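Local atomic coordinates of Bse634I restriction endonuclease (Geobacillus stearothermophilus, PDB entry 1KNV), a protein that probably cuts double-stranded DNA at a specific recognition sequence, as a type II restriction endonuclease of the PDDEXK clan that relies on bound metal ions. Residues P243-K246 against A247-D250; S276-S279 against F280-D284; T254-T257 against H258-V261. All coordinates share one frame; numbering follows the deposited sequence.

Interaction 1: residues P243-K246 against A247-D250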
loop_
_atom_site.group_PDB
_atom_site.type_symbol
_atom_site.label_atom_id
_atom_site.label_comp_id
_atom_site.label_asym_id
_atom_site.label_seq_id
_atom_site.Cartn_x
_atom_site.Cartn_y
_atom_site.Cartn_z
ATOM N N PRO B 243 26.955 24.769 -14.825
ATOM C CA PRO B 243 25.600 25.156 -15.227
ATOM C C PRO B 243 24.820 23.881 -15.532
ATOM O O PRO B 243 25.418 22.864 -15.885
ATOM C CB PRO B 243 25.843 25.995 -16.476
ATOM C CG PRO B 243 27.162 26.651 -16.182
ATOM C CD PRO B 243 27.967 25.499 -15.612
ATOM N N VAL B 244 23.499 23.922 -15.396
ATOM C CA VAL B 244 22.694 22.732 -15.652
ATOM C C VAL B 244 21.984 22.797 -17.007
ATOM O O VAL B 244 21.207 23.721 -17.281
ATOM C CB VAL B 244 21.646 22.503 -14.508
ATOM C CG1 VAL B 244 20.818 21.253 -14.777
ATOM C CG2 VAL B 244 22.358 22.360 -13.174
ATOM N N SER B 245 22.269 21.810 -17.853
ATOM C CA SER B 245 21.665 21.740 -19.178
ATOM C C SER B 245 20.240 21.206 -19.098
ATOM O O SER B 245 19.875 20.538 -18.133
ATOM C CB SER B 245 22.491 20.834 -20.091
ATOM O OG SER B 245 22.460 19.488 -19.653
ATOM N N LYS B 246 19.441 21.496 -20.122
ATOM C CA LYS B 246 18.055 21.041 -20.166
ATOM C C LYS B 246 18.043 19.518 -20.227
ATOM O O LYS B 246 17.158 18.875 -19.673
ATOM C CB LYS B 246 17.348 21.622 -21.398
ATOM C CG LYS B 246 15.846 21.893 -21.223
ATOM C CD LYS B 246 14.958 20.847 -21.916
ATOM C CE LYS B 246 13.464 21.187 -21.757
ATOM N NZ LYS B 246 12.520 20.122 -22.252
ATOM N N ALA B 247 19.038 18.945 -20.898
ATOM C CA ALA B 247 19.126 17.497 -21.016
ATOM C C ALA B 247 19.231 16.878 -19.629
ATOM O O ALA B 247 18.526 15.922 -19.317
ATOM C CB ALA B 247 20.328 17.101 -21.858
ATOM N N ASP B 248 20.111 17.424 -18.799
ATOM C CA ASP B 248 20.275 16.917 -17.446
ATOM C C ASP B 248 19.058 17.242 -16.599
ATOM O O ASP B 248 18.618 16.426 -15.800
ATOM C CB ASP B 248 21.525 17.498 -16.795
ATOM C CG ASP B 248 22.796 16.951 -17.403
ATOM O OD1 ASP B 248 22.819 15.745 -17.742
ATOM O OD2 ASP B 248 23.774 17.724 -17.528
ATOM N N ASP B 249 18.511 18.434 -16.767
ATOM C CA ASP B 249 17.341 18.795 -16.000
ATOM C C ASP B 249 16.199 17.837 -16.338
ATOM O O ASP B 249 15.466 17.390 -15.456
ATOM C CB ASP B 249 16.917 20.217 -16.312
ATOM C CG ASP B 249 15.916 20.737 -15.319
ATOM O OD1 ASP B 249 16.338 21.174 -14.223
ATOM O OD2 ASP B 249 14.705 20.685 -15.632
ATOM N N ASP B 250 16.044 17.531 -17.622
ATOM C CA ASP B 250 15.005 16.606 -18.068
ATOM C C ASP B 250 15.176 15.264 -17.367
ATOM O O ASP B 250 14.227 14.714 -16.806
ATOM C CB ASP B 250 15.099 16.383 -19.584
ATOM C CG ASP B 250 14.512 17.532 -20.396
ATOM O OD1 ASP B 250 14.696 17.517 -21.639
ATOM O OD2 ASP B 250 13.871 18.436 -19.804
#
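Ser245 OG meets Asp248 from two directions at once. It accepts the backbone N-H of Asp248, with OG 3.2 Å from that N and the bond close to straight (162°), and its own hydroxyl makes a weak bond to Asp248 OD2, 3.1 Å from OG. With chi1 at 66°, OG stands between the backbone N and carbonyl carbon of Ser245, turned to where the N-H of Asp248 can reach it. Alongside, two regular i to i+4 backbone bonds begin: Ser245 O takes Asp249 N at 2.9 Å, and Lys246 O takes Asp250 N at 2.7 Å. One turn of helix also separates Lys246 from Asp250, whose side chains form a salt bridge; it is loose, with NZ 3.3 Å from Asp250 OD2, and the lysine chain, bent at chi2, lays CD and CE against the same carboxylate. Further out, Asp248 OD1 forms a salt bridge with Arg206. Val244 packs on Leu201 and on Ile274 and Ser276 of strand 273-276. Lys246 packs on Arg139 of the second subunit, with which Asp250 OD2 also has a long, weak ion pair. Taken together, this is a classic serine N-cap, here starting helix 246-251 at the protein surface.

Interaction 2: residues S276-S279 against F280-D284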
loop_
_atom_site.group_PDB
_atom_site.type_symbol
_atom_site.label_atom_id
_atom_site.label_comp_id
_atom_site.label_asym_id
_atom_site.label_seq_id
_atom_site.Cartn_x
_atom_site.Cartn_y
_atom_site.Cartn_z
ATOM N N SER B 276 22.424 25.040 -9.557
ATOM C CA SER B 276 23.710 25.311 -10.172
ATOM C C SER B 276 24.399 26.305 -9.247
ATOM O O SER B 276 23.897 27.403 -9.021
ATOM C CB SER B 276 23.511 25.918 -11.554
ATOM O OG SER B 276 24.752 26.110 -12.204
ATOM N N LEU B 277 25.534 25.914 -8.690
ATOM C CA LEU B 277 26.241 26.798 -7.779
ATOM C C LEU B 277 27.485 27.396 -8.425
ATOM O O LEU B 277 28.493 26.712 -8.600
ATOM C CB LEU B 277 26.620 26.034 -6.508
ATOM C CG LEU B 277 25.453 25.402 -5.747
ATOM C CD1 LEU B 277 25.993 24.510 -4.650
ATOM C CD2 LEU B 277 24.565 26.485 -5.167
ATOM N N THR B 278 27.413 28.674 -8.783
ATOM C CA THR B 278 28.550 29.344 -9.405
ATOM C C THR B 278 29.150 30.319 -8.416
ATOM O O THR B 278 30.360 30.358 -8.213
ATOM C CB THR B 278 28.131 30.123 -10.672
ATOM O OG1 THR B 278 27.500 29.233 -11.602
ATOM C CG2 THR B 278 29.350 30.741 -11.338
ATOM N N SER B 279 28.279 31.092 -7.784
ATOM C CA SER B 279 28.691 32.087 -6.811
ATOM C C SER B 279 28.198 31.663 -5.458
ATOM O O SER B 279 27.358 30.779 -5.350
ATOM C CB SER B 279 28.072 33.445 -7.146
ATOM O OG SER B 279 26.656 33.405 -7.031
ATOM N N PHE B 280 28.715 32.302 -4.422
ATOM C CA PHE B 280 28.270 31.989 -3.081
ATOM C C PHE B 280 26.831 32.413 -2.901
ATOM O O PHE B 280 26.112 31.867 -2.070
ATOM C CB PHE B 280 29.162 32.676 -2.064
ATOM C CG PHE B 280 30.492 32.047 -1.963
ATOM C CD1 PHE B 280 31.456 32.295 -2.928
ATOM C CD2 PHE B 280 30.752 31.113 -0.971
ATOM C CE1 PHE B 280 32.665 31.616 -2.915
ATOM C CE2 PHE B 280 31.947 30.427 -0.940
ATOM C CZ PHE B 280 32.912 30.677 -1.917
ATOM N N GLU B 281 26.399 33.385 -3.685
ATOM C CA GLU B 281 25.025 33.825 -3.579
ATOM C C GLU B 281 24.111 32.701 -4.061
ATOM O O GLU B 281 22.975 32.584 -3.599
ATOM C CB GLU B 281 24.798 35.084 -4.415
ATOM C CG GLU B 281 23.349 35.527 -4.438
ATOM C CD GLU B 281 23.156 36.839 -5.162
ATOM O OE1 GLU B 281 23.767 37.018 -6.235
ATOM O OE2 GLU B 281 22.384 37.685 -4.665
ATOM N N ASP B 282 24.605 31.883 -4.993
ATOM C CA ASP B 282 23.810 30.769 -5.519
ATOM C C ASP B 282 23.501 29.739 -4.432
ATOM O O ASP B 282 22.555 28.960 -4.559
ATOM C CB ASP B 282 24.529 30.057 -6.670
ATOM C CG ASP B 282 24.577 30.883 -7.936
ATOM O OD1 ASP B 282 23.698 31.760 -8.122
ATOM O OD2 ASP B 282 25.487 30.631 -8.756
ATOM N N ILE B 283 24.318 29.730 -3.380
ATOM C CA ILE B 283 24.135 28.820 -2.263
ATOM C C ILE B 283 22.938 29.308 -1.458
ATOM O O ILE B 283 22.078 28.520 -1.070
ATOM C CB ILE B 283 25.383 28.797 -1.349
ATOM C CG1 ILE B 283 26.593 28.254 -2.116
ATOM C CG2 ILE B 283 25.106 27.954 -0.115
ATOM C CD1 ILE B 283 27.902 28.296 -1.326
ATOM N N ASP B 284 22.898 30.618 -1.205
ATOM C CA ASP B 284 21.799 31.234 -0.460
ATOM C C ASP B 284 20.482 31.060 -1.215
ATOM O O ASP B 284 19.445 30.782 -0.619
ATOM C CB ASP B 284 22.028 32.738 -0.271
ATOM C CG ASP B 284 23.208 33.056 0.612
ATOM O OD1 ASP B 284 23.727 32.147 1.291
ATOM O OD2 ASP B 284 23.603 34.244 0.630
HETATM O O HOH W 1 25.672 36.104 -8.375
#
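Two flat groups meet the preceding loop here, the carboxylate of Asp282 and the ring of Phe280. The carboxylate is used through one oxygen: Thr278 N reaches OD2 at 2.7 Å on the anti lone pair, the one turned away from OD1, whereas Ser279 N approaches from above the carboxylate plane, 53° out of it, with its N 3.0 Å from OD2. Two donors gripping one oxygen from different directions limit how far the group can rotate. The Phe280 ring, by contrast, has little to do with the loop beyond an oblique brush with the carbonyl carbon of Ser279; it packs on Ile43, Asn46 and Pro39, and on Gln86 of helix 68-93.

Ser279 reciprocates: its OG, set between the backbone N and the carbonyl carbon (chi1 65°), accepts from Asp282 N, 3.3 Å away, and that N also donates to Ser279 O at 3.0 Å, from well above the carbonyl plane. Both bonds are bent, as expected of a single N-H shared between two acceptors. A water links Ser279 OG to Glu281, donating to OE1 at 3.0 Å.

On the apolar side, Leu277 CD2 rests against the helix backbone, 3.2 Å from Asp282 O, and touches Ile283 CG1 at 4.1 Å. Leu277 also packs on Ile43 and comes close to Leu197, a calcium-binding residue in a structure of this protein, with no calcium bound to this chain here; Ile283 packs on Ile83 of helix 68-93.

Reciprocal bonding, with the Ser279 side chain accepting from Asp282 N and the Asp282 side chain accepting from Ser279 N, defines a capping box, which here turns the chain from strand 273-276 into helix 281-291.

Interaction 3: residues T254-T257 against H258-V261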
loop_
_atom_site.group_PDB
_atom_site.type_symbol
_atom_site.label_atom_id
_atom_site.label_comp_id
_atom_site.label_asym_id
_atom_site.label_seq_id
_atom_site.Cartn_x
_atom_site.Cartn_y
_atom_site.Cartn_z
ATOM N N THR B 254 13.062 12.185 -13.411
ATOM C CA THR B 254 12.729 10.781 -13.214
ATOM C C THR B 254 11.959 10.595 -11.891
ATOM O O THR B 254 12.336 11.138 -10.849
ATOM C CB THR B 254 14.030 9.928 -13.232
ATOM O OG1 THR B 254 13.719 8.550 -13.023
ATOM C CG2 THR B 254 14.980 10.380 -12.156
ATOM N N ALA B 255 10.864 9.840 -11.959
ATOM C CA ALA B 255 10.012 9.572 -10.807
ATOM C C ALA B 255 10.626 8.637 -9.756
ATOM O O ALA B 255 11.258 7.638 -10.088
ATOM C CB ALA B 255 8.697 8.995 -11.288
ATOM N N ALA B 256 10.437 8.961 -8.484
ATOM C CA ALA B 256 10.941 8.108 -7.419
ATOM C C ALA B 256 10.239 6.772 -7.662
ATOM O O ALA B 256 9.014 6.720 -7.676
ATOM C CB ALA B 256 10.543 8.691 -6.068
ATOM N N THR B 257 10.998 5.699 -7.864
ATOM C CA THR B 257 10.393 4.398 -8.152
ATOM C C THR B 257 9.384 3.864 -7.138
ATOM O O THR B 257 8.449 3.139 -7.508
ATOM C CB THR B 257 11.466 3.296 -8.389
ATOM O OG1 THR B 257 12.216 3.071 -7.192
ATOM C CG2 THR B 257 12.411 3.702 -9.500
ATOM N N HIS B 258 9.550 4.204 -5.865
ATOM C CA HIS B 258 8.607 3.706 -4.872
ATOM C C HIS B 258 7.246 4.387 -4.974
ATOM O O HIS B 258 6.265 3.918 -4.390
ATOM C CB HIS B 258 9.165 3.851 -3.440
ATOM C CG HIS B 258 9.252 5.260 -2.946
ATOM N ND1 HIS B 258 10.327 6.081 -3.209
ATOM C CD2 HIS B 258 8.381 6.006 -2.218
ATOM C CE1 HIS B 258 10.116 7.270 -2.670
ATOM N NE2 HIS B 258 8.941 7.250 -2.063
ATOM N N THR B 259 7.168 5.474 -5.733
ATOM C CA THR B 259 5.908 6.189 -5.843
ATOM C C THR B 259 5.024 5.787 -7.014
ATOM O O THR B 259 3.949 6.360 -7.178
ATOM C CB THR B 259 6.128 7.720 -5.913
ATOM O OG1 THR B 259 6.775 8.068 -7.142
ATOM C CG2 THR B 259 6.987 8.189 -4.743
ATOM N N ILE B 260 5.448 4.817 -7.827
ATOM C CA ILE B 260 4.616 4.422 -8.967
ATOM C C ILE B 260 3.903 3.086 -8.816
ATOM O O ILE B 260 3.353 2.564 -9.788
ATOM C CB ILE B 260 5.410 4.381 -10.307
ATOM C CG1 ILE B 260 6.444 3.252 -10.294
ATOM C CG2 ILE B 260 6.080 5.723 -10.560
ATOM C CD1 ILE B 260 7.115 3.039 -11.661
ATOM N N VAL B 261 3.893 2.533 -7.608
ATOM C CA VAL B 261 3.231 1.261 -7.394
ATOM C C VAL B 261 1.933 1.375 -6.593
ATOM O O VAL B 261 1.187 0.410 -6.489
ATOM C CB VAL B 261 4.191 0.262 -6.722
ATOM C CG1 VAL B 261 5.414 0.057 -7.619
ATOM C CG2 VAL B 261 4.622 0.773 -5.363
#
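Thr259 folds back on Ala256 because its chi1 of 68° places OG1 between its own backbone N and carbonyl carbon, while CG2 sits beside the backbone N. His258 takes a similar first torsion (70°), which brings its imidazole next to both residues. The hydroxyl then donates to Ala256 O, with OG1 2.7 Å away, in the carbonyl plane and on a lone pair. The same oxygen receives the backbone N-H of Thr259, its N 3.0 Å from Ala256 O, but from above that plane, 46° out of it. One carbonyl is thus held twice by a single residue, once through side chain and once through backbone, and a buried hydroxyl is satisfied in the process.

The methyl of Thr259 does separate work. CG2 lies over one face of the His258 ring, 3.4 Å above its plane and offset toward the rim, and also touches Ala256 CB at 3.8 Å. Ala256 CB approaches the ring obliquely, with CE1 3.7 Å from it, so alanine, threonine and histidine pack as a compact trio. A step further on, Ile260 N makes a long, weak bond to Thr257 O at 3.5 Å, and Ile260 CG2 reaches Ala255 CB at 4.3 Å.

Helix 203-227 backs the turn: Asn214 OD1 accepts from Thr257 N, and His258 lies against Lys217 and Ser218. His258 also packs on Thr257 of the second subunit and Ile260 on Ser218 of that subunit, and Ala255 of this chain makes backbone hydrogen bonds to it. Successive i to i+3 bonds mark a short 3-10 turn, reinforced by a threonine hydroxyl and buried where two subunits of the assembly meet.

All three contacts are local turns that succeed one another along the chain, without nesting or crossing. Interaction 1 closes first, where the chain leaves strand 235-240 and enters helix 246-251. Interaction 3 follows in the long loop beyond that helix, tying the loop to helix 203-227 and to the second subunit, which interaction 1 also touches. The chain then returns through strand 273-276, the parallel neighbour of 235-240, and interaction 2 starts helix 281-291. This return brings interactions 1 and 2 together: Pro243 CA lies 3.3 Å from Ser276 OG. Interactions 2 and 3 stay apart, their nearest atoms about 16 Å from each other.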